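Local coordinates for GntR-family protein transcriptional regulator (Mycobacterium smegmatis, PDB 3F8M), which represses transcription of the phnDCE operon, which serves phosphate uptake, when phosphate is available in the cell, acting as a DNA-binding regulator of the GntR family, at residues A56-E59 against L60-G64; E159-D162 against H163-L167; L135-D138 against G139-V142. All coordinates share one frame; numbering follows the deposited sequence.

Interaction 1 (A56-E59 against L60-G64)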
loop_
_atom_site.group_PDB
_atom_site.type_symbol
_atom_site.label_atom_id
_atom_site.label_comp_id
_atom_site.label_asym_id
_atom_site.label_seq_id
_atom_site.Cartn_x
_atom_site.Cartn_y
_atom_site.Cartn_z
ATOM N N ALA A 56 6.651 0.453 27.169
ATOM C CA ALA A 56 5.433 -0.339 26.960
ATOM C C ALA A 56 4.405 0.503 26.197
ATOM O O ALA A 56 3.740 -0.009 25.266
ATOM C CB ALA A 56 4.864 -0.852 28.278
ATOM N N LEU A 57 4.316 1.796 26.524
ATOM C CA LEU A 57 3.383 2.696 25.785
ATOM C C LEU A 57 3.750 2.901 24.325
ATOM O O LEU A 57 2.878 2.912 23.432
ATOM C CB LEU A 57 3.218 4.048 26.470
ATOM C CG LEU A 57 2.515 4.009 27.827
ATOM C CD1 LEU A 57 2.531 5.397 28.460
ATOM C CD2 LEU A 57 1.088 3.399 27.770
ATOM N N ARG A 58 5.044 3.040 24.076
ATOM C CA ARG A 58 5.538 3.104 22.718
ATOM C C ARG A 58 5.217 1.842 21.886
ATOM O O ARG A 58 4.879 1.959 20.694
ATOM C CB ARG A 58 7.031 3.457 22.716
ATOM C CG ARG A 58 7.583 3.552 21.343
ATOM C CD ARG A 58 8.354 4.820 21.091
ATOM N NE ARG A 58 8.839 4.726 19.730
ATOM C CZ ARG A 58 10.123 4.775 19.397
ATOM N NH1 ARG A 58 11.055 4.995 20.331
ATOM N NH2 ARG A 58 10.458 4.638 18.125
ATOM N N GLU A 59 5.247 0.669 22.521
ATOM C CA GLU A 59 4.885 -0.596 21.862
ATOM C C GLU A 59 3.382 -0.611 21.522
ATOM O O GLU A 59 2.984 -1.040 20.437
ATOM C CB GLU A 59 5.247 -1.796 22.737
ATOM C CG GLU A 59 6.782 -1.984 22.939
ATOM C CD GLU A 59 7.127 -3.036 24.004
ATOM O OE1 GLU A 59 6.225 -3.817 24.370
ATOM O OE2 GLU A 59 8.291 -3.069 24.492
ATOM N N LEU A 60 2.563 -0.120 22.447
ATOM C CA LEU A 60 1.134 0.022 22.184
ATOM C C LEU A 60 0.872 0.965 21.028
ATOM O O LEU A 60 -0.076 0.742 20.250
ATOM C CB LEU A 60 0.410 0.514 23.434
ATOM C CG LEU A 60 0.340 -0.506 24.567
ATOM C CD1 LEU A 60 -0.102 0.174 25.847
ATOM C CD2 LEU A 60 -0.599 -1.666 24.229
ATOM N N LEU A 61 1.686 2.021 20.918
ATOM C CA LEU A 61 1.504 3.030 19.903
ATOM C C LEU A 61 1.818 2.442 18.534
ATOM O O LEU A 61 1.095 2.671 17.563
ATOM C CB LEU A 61 2.391 4.241 20.154
ATOM C CG LEU A 61 2.133 5.500 19.302
ATOM C CD1 LEU A 61 2.445 6.759 20.117
ATOM C CD2 LEU A 61 2.872 5.550 17.916
ATOM N N ILE A 62 2.906 1.693 18.475
ATOM C CA ILE A 62 3.320 1.014 17.246
ATOM C C ILE A 62 2.253 -0.015 16.812
ATOM O O ILE A 62 1.959 -0.138 15.620
ATOM C CB ILE A 62 4.753 0.434 17.443
ATOM C CG1 ILE A 62 5.749 1.611 17.445
ATOM C CG2 ILE A 62 5.109 -0.618 16.372
ATOM C CD1 ILE A 62 7.139 1.263 17.993
ATOM N N ASP A 63 1.662 -0.701 17.788
ATOM C CA ASP A 63 0.514 -1.594 17.610
ATOM C C ASP A 63 -0.822 -0.851 17.268
ATOM O O ASP A 63 -1.868 -1.488 17.021
ATOM C CB ASP A 63 0.350 -2.389 18.911
ATOM C CG ASP A 63 -0.012 -3.863 18.694
ATOM O OD1 ASP A 63 0.326 -4.468 17.641
ATOM O OD2 ASP A 63 -0.653 -4.428 19.612
ATOM N N GLY A 64 -0.801 0.481 17.283
ATOM C CA GLY A 64 -1.967 1.282 16.858
ATOM C C GLY A 64 -3.066 1.389 17.907
ATOM O O GLY A 64 -4.169 1.909 17.638
#

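Interaction 2 (E159-D162 against H163-L167)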
loop_
_atom_site.group_PDB
_atom_site.type_symbol
_atom_site.label_atom_id
_atom_site.label_comp_id
_atom_site.label_asym_id
_atom_site.label_seq_id
_atom_site.Cartn_x
_atom_site.Cartn_y
_atom_site.Cartn_z
ATOM N N GLU A 159 -27.817 -17.478 -4.536
ATOM C CA GLU A 159 -28.532 -18.488 -3.740
ATOM C C GLU A 159 -27.641 -19.146 -2.697
ATOM O O GLU A 159 -28.017 -19.284 -1.545
ATOM C CB GLU A 159 -29.060 -19.622 -4.637
ATOM C CG GLU A 159 -30.191 -19.274 -5.579
ATOM C CD GLU A 159 -30.722 -20.498 -6.315
ATOM O OE1 GLU A 159 -30.502 -20.577 -7.553
ATOM O OE2 GLU A 159 -31.329 -21.385 -5.659
ATOM N N THR A 160 -26.455 -19.598 -3.108
ATOM C CA THR A 160 -25.589 -20.324 -2.216
ATOM C C THR A 160 -24.775 -19.413 -1.279
ATOM O O THR A 160 -24.284 -19.886 -0.237
ATOM C CB THR A 160 -24.609 -21.215 -2.964
ATOM O OG1 THR A 160 -23.541 -20.419 -3.522
ATOM C CG2 THR A 160 -25.324 -22.046 -4.059
ATOM N N PHE A 161 -24.636 -18.130 -1.651
ATOM C CA PHE A 161 -23.705 -17.221 -0.935
ATOM C C PHE A 161 -24.275 -16.436 0.254
ATOM O O PHE A 161 -25.188 -15.639 0.097
ATOM C CB PHE A 161 -23.049 -16.221 -1.901
ATOM C CG PHE A 161 -21.940 -15.437 -1.275
ATOM C CD1 PHE A 161 -21.007 -16.082 -0.445
ATOM C CD2 PHE A 161 -21.823 -14.048 -1.510
ATOM C CE1 PHE A 161 -19.965 -15.359 0.147
ATOM C CE2 PHE A 161 -20.767 -13.317 -0.916
ATOM C CZ PHE A 161 -19.853 -13.989 -0.079
ATOM N N ASP A 162 -23.653 -16.585 1.416
ATOM C CA ASP A 162 -23.993 -15.687 2.549
ATOM C C ASP A 162 -23.212 -14.378 2.314
ATOM O O ASP A 162 -21.981 -14.329 2.445
ATOM C CB ASP A 162 -23.628 -16.347 3.867
ATOM C CG ASP A 162 -23.675 -15.381 5.064
ATOM O OD1 ASP A 162 -24.112 -14.232 4.916
ATOM O OD2 ASP A 162 -23.275 -15.813 6.167
ATOM N N HIS A 163 -23.934 -13.342 1.911
ATOM C CA HIS A 163 -23.308 -12.065 1.521
ATOM C C HIS A 163 -22.533 -11.335 2.650
ATOM O O HIS A 163 -21.758 -10.431 2.388
ATOM C CB HIS A 163 -24.319 -11.161 0.806
ATOM C CG HIS A 163 -25.493 -10.735 1.646
ATOM N ND1 HIS A 163 -25.368 -9.897 2.735
ATOM C CD2 HIS A 163 -26.818 -10.970 1.508
ATOM C CE1 HIS A 163 -26.565 -9.662 3.252
ATOM N NE2 HIS A 163 -27.461 -10.304 2.527
ATOM N N GLU A 164 -22.678 -11.782 3.890
ATOM C CA GLU A 164 -21.843 -11.268 4.974
ATOM C C GLU A 164 -20.541 -12.033 5.169
ATOM O O GLU A 164 -19.668 -11.588 5.930
ATOM C CB GLU A 164 -22.639 -11.216 6.279
ATOM C CG GLU A 164 -23.946 -10.476 6.091
ATOM C CD GLU A 164 -24.526 -9.966 7.389
ATOM O OE1 GLU A 164 -24.462 -10.692 8.399
ATOM O OE2 GLU A 164 -25.041 -8.828 7.373
ATOM N N ALA A 165 -20.387 -13.140 4.439
ATOM C CA ALA A 165 -19.282 -14.059 4.630
ATOM C C ALA A 165 -18.155 -13.853 3.620
ATOM O O ALA A 165 -18.232 -12.985 2.752
ATOM C CB ALA A 165 -19.812 -15.514 4.572
ATOM N N SER A 166 -17.092 -14.637 3.735
ATOM C CA SER A 166 -15.969 -14.488 2.795
ATOM C C SER A 166 -16.358 -15.044 1.412
ATOM O O SER A 166 -16.714 -16.217 1.277
ATOM C CB SER A 166 -14.722 -15.206 3.334
ATOM O OG SER A 166 -13.820 -15.472 2.285
ATOM N N LEU A 167 -16.273 -14.198 0.378
ATOM C CA LEU A 167 -16.485 -14.676 -0.991
ATOM C C LEU A 167 -15.362 -15.657 -1.387
ATOM O O LEU A 167 -15.597 -16.636 -2.144
ATOM C CB LEU A 167 -16.507 -13.487 -1.976
ATOM C CG LEU A 167 -16.779 -13.798 -3.443
ATOM C CD1 LEU A 167 -18.142 -14.527 -3.664
ATOM C CD2 LEU A 167 -16.707 -12.513 -4.260
#

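Interaction 3 (L135-D138 against G139-V142)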
loop_
_atom_site.group_PDB
_atom_site.type_symbol
_atom_site.label_atom_id
_atom_site.label_comp_id
_atom_site.label_asym_id
_atom_site.label_seq_id
_atom_site.Cartn_x
_atom_site.Cartn_y
_atom_site.Cartn_z
ATOM N N LEU A 135 -17.196 -2.848 4.193
ATOM C CA LEU A 135 -16.499 -3.534 5.268
ATOM C C LEU A 135 -16.548 -2.615 6.501
ATOM O O LEU A 135 -16.436 -1.389 6.364
ATOM C CB LEU A 135 -15.049 -3.748 4.836
ATOM C CG LEU A 135 -14.790 -4.597 3.563
ATOM C CD1 LEU A 135 -13.298 -4.908 3.289
ATOM C CD2 LEU A 135 -15.614 -5.908 3.522
ATOM N N THR A 136 -16.694 -3.215 7.682
ATOM C CA THR A 136 -16.889 -2.436 8.926
ATOM C C THR A 136 -16.008 -3.030 10.005
ATOM O O THR A 136 -15.614 -4.197 9.939
ATOM C CB THR A 136 -18.326 -2.547 9.457
ATOM O OG1 THR A 136 -18.612 -3.941 9.761
ATOM C CG2 THR A 136 -19.292 -2.075 8.418
ATOM N N THR A 137 -15.661 -2.203 10.973
ATOM C CA THR A 137 -15.048 -2.697 12.200
ATOM C C THR A 137 -15.546 -1.859 13.370
ATOM O O THR A 137 -15.560 -0.642 13.281
ATOM C CB THR A 137 -13.512 -2.651 12.137
ATOM O OG1 THR A 137 -12.961 -3.144 13.358
ATOM C CG2 THR A 137 -13.002 -1.254 11.890
ATOM N N ASP A 138 -15.968 -2.512 14.455
ATOM C CA ASP A 138 -16.320 -1.789 15.682
ATOM C C ASP A 138 -17.332 -0.686 15.445
ATOM O O ASP A 138 -17.183 0.461 15.957
ATOM C CB ASP A 138 -15.045 -1.213 16.279
ATOM C CG ASP A 138 -14.103 -2.287 16.724
ATOM O OD1 ASP A 138 -14.480 -3.477 16.569
ATOM O OD2 ASP A 138 -12.999 -1.962 17.234
ATOM N N GLY A 139 -18.359 -0.999 14.645
ATOM C CA GLY A 139 -19.368 -0.008 14.320
ATOM C C GLY A 139 -19.024 1.092 13.312
ATOM O O GLY A 139 -19.853 2.009 13.097
ATOM N N VAL A 140 -17.831 1.082 12.710
ATOM C CA VAL A 140 -17.501 2.150 11.766
ATOM C C VAL A 140 -17.101 1.595 10.392
ATOM O O VAL A 140 -16.566 0.493 10.291
ATOM C CB VAL A 140 -16.439 3.149 12.300
ATOM C CG1 VAL A 140 -16.913 3.768 13.635
ATOM C CG2 VAL A 140 -15.085 2.484 12.420
ATOM N N ARG A 141 -17.350 2.398 9.353
ATOM C CA ARG A 141 -17.106 1.958 7.984
ATOM C C ARG A 141 -15.613 2.026 7.679
ATOM O O ARG A 141 -14.943 3.024 8.021
ATOM C CB ARG A 141 -17.932 2.800 7.007
ATOM C CG ARG A 141 -19.429 2.881 7.350
ATOM C CD ARG A 141 -20.058 1.477 7.375
ATOM N NE ARG A 141 -21.509 1.511 7.560
ATOM C CZ ARG A 141 -22.179 0.842 8.499
ATOM N NH1 ARG A 141 -21.548 0.047 9.366
ATOM N NH2 ARG A 141 -23.500 0.961 8.564
ATOM N N VAL A 142 -15.103 0.962 7.028
ATOM C CA VAL A 142 -13.688 0.821 6.688
ATOM C C VAL A 142 -13.450 0.930 5.183
ATOM O O VAL A 142 -12.512 1.610 4.738
ATOM C CB VAL A 142 -13.111 -0.494 7.224
ATOM C CG1 VAL A 142 -11.731 -0.796 6.668
ATOM C CG2 VAL A 142 -13.099 -0.442 8.762
#

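Interaction 1 (A56-E59 against L60-G64)
Four backbone bonds of the i to i+4 kind tie A56-E59 to L60-G64: L60 N to A56 O (3.1 Å), L61 N to L57 O (2.9 Å), I62 N to R58 O (3.0 Å) and D63 N to E59 O (3.0 Å). The L61 bond is the most bent, with 140° at its hydrogen. After D63 the chain leaves the helix in a Schellman motif, in which G64 takes up positive phi and its N reaches back to L61 O at 2.9 Å.

Apolar contacts divide between two sides of the helix. On one, L57 CD2 meets L60 CD1 at 3.9 Å, while A56, L57 and L60 lean on helix 15-29 and L60 and L61 reach V66 of strand 66-69. This is the C-terminal part of helix 50-62 in the winged helix-turn-helix domain, the second helix of the predicted H-T-H motif, here packed into the domain core and leading to the wing hairpin. On the other side I62 CD1 lies obliquely beside R58 CG at 4.1 Å, and both residues touch V115 of the second subunit.

The charged ends look beyond the turn. A chi1 of -179° carries the R58 chain outward, away from L60-G64, to a salt bridge of NH1 with D113 of the second subunit. E59 OE2 is shared by a salt bridge to R20 and a hydrogen bond from Q55.

Interaction 2 (E159-D162 against H163-L167)
With chi1 near -170°, F161 turns its ring away from its own amide nitrogen and inward between the backbone of H163 and the side chain of L167; a chi1 of 168° in D162 likewise brings OD1 round to the following turn. L167 CD1 makes a CH-pi contact over one ring face, 4.1 Å from the centroid and 15° off the normal. The opposite face has H163 N above its rim. S166 O lies at the ring edge, 3.5 Å from F161 CE1, and F161 CZ packs on L167 CB at 3.9 Å. W107 and L131, on neighbouring strands, add to the surroundings of this buried ring.

D162 accepts twice: A165 N binds its backbone O at 2.8 Å, and E164 N binds OD1 at 3.0 Å from above the carboxylate plane. OD1 thereby closes an Asx turn over the start of the beta turn, while A165 CB makes a looser apolar contact with F161 CE1 at 4.4 Å. R133 bonds to the carbonyls of H163 and A165, tying the loop to strand 127-137. The arrangement is a type I beta turn from D162 to A165, followed by the N-cap of helix 167-173, where S166 OG caps A169 N, in the helix-to-helix connection of the UTRA domain.

Interaction 3 (L135-D138 against G139-V142)
G139 and D138 form the corner of a two-residue beta hairpin, a type I' turn from T137 to V140 that joins strands 127-137 and 140-150 in the antiparallel sheet of the UTRA domain. G139 sits at positive phi (75°), which favours glycine. D138 before it also has positive phi, and in the conformer given its carboxylate OD1 is hydrogen-bonded to S99 OG beside the turn.

V140 pairs with T137 as the hydrogen-bonded pair next to the corner: V140 N gives to T137 O at 2.9 Å, and T137 N gives back to V140 O at 2.9 Å. V140 O also receives a CA-H...O contact from T136 CA at 3.2 Å.

R141 stands across from T136 in the non-hydrogen-bonded pair, their side chains side by side on one sheet face, where both touch I103. In the conformer given here, one of two, the arginine chain folds back at chi2 (-59°), which lays CD and NH1 along the threonine methyl; T136 CG2 lies oblique to the guanidinium, with R141 CD 3.8 Å away.

V142 reaches L135: its N bonds to L135 O at 2.8 Å, 163° at the hydrogen. Its side chain leans toward the first strand on the face of T137 and V140, where Y89 from helix 89-94 touches both V142 and T137. The side chains of V142 and T137 meet at an oblique angle, V142 CG2 pressing on T137 CG2 at 3.2 Å, tighter than usual van der Waals contact.

Along the chain the order is interaction 1, interaction 3, interaction 2. Interaction 1 lies at the C-terminal part of helix 50-62 in the DNA-binding domain; the other two belong to the UTRA domain. Interactions 1 and 2 lie on opposite sides of the chain's centre, their own centres about 36 Å apart, whereas the hairpin corner of 135-142 is about 22 Å from interaction 1 and about 18 Å from interaction 2, centre to centre. None touches another. Strand 140-150 leaves interaction 3 and is followed by helix 157-160, which opens into interaction 2; R133 connects the hairpin's first strand with the loop 163-166. D113 and V115 of the second subunit, within its UTRA range, reach interaction 1, so the two domains meet across the dimer.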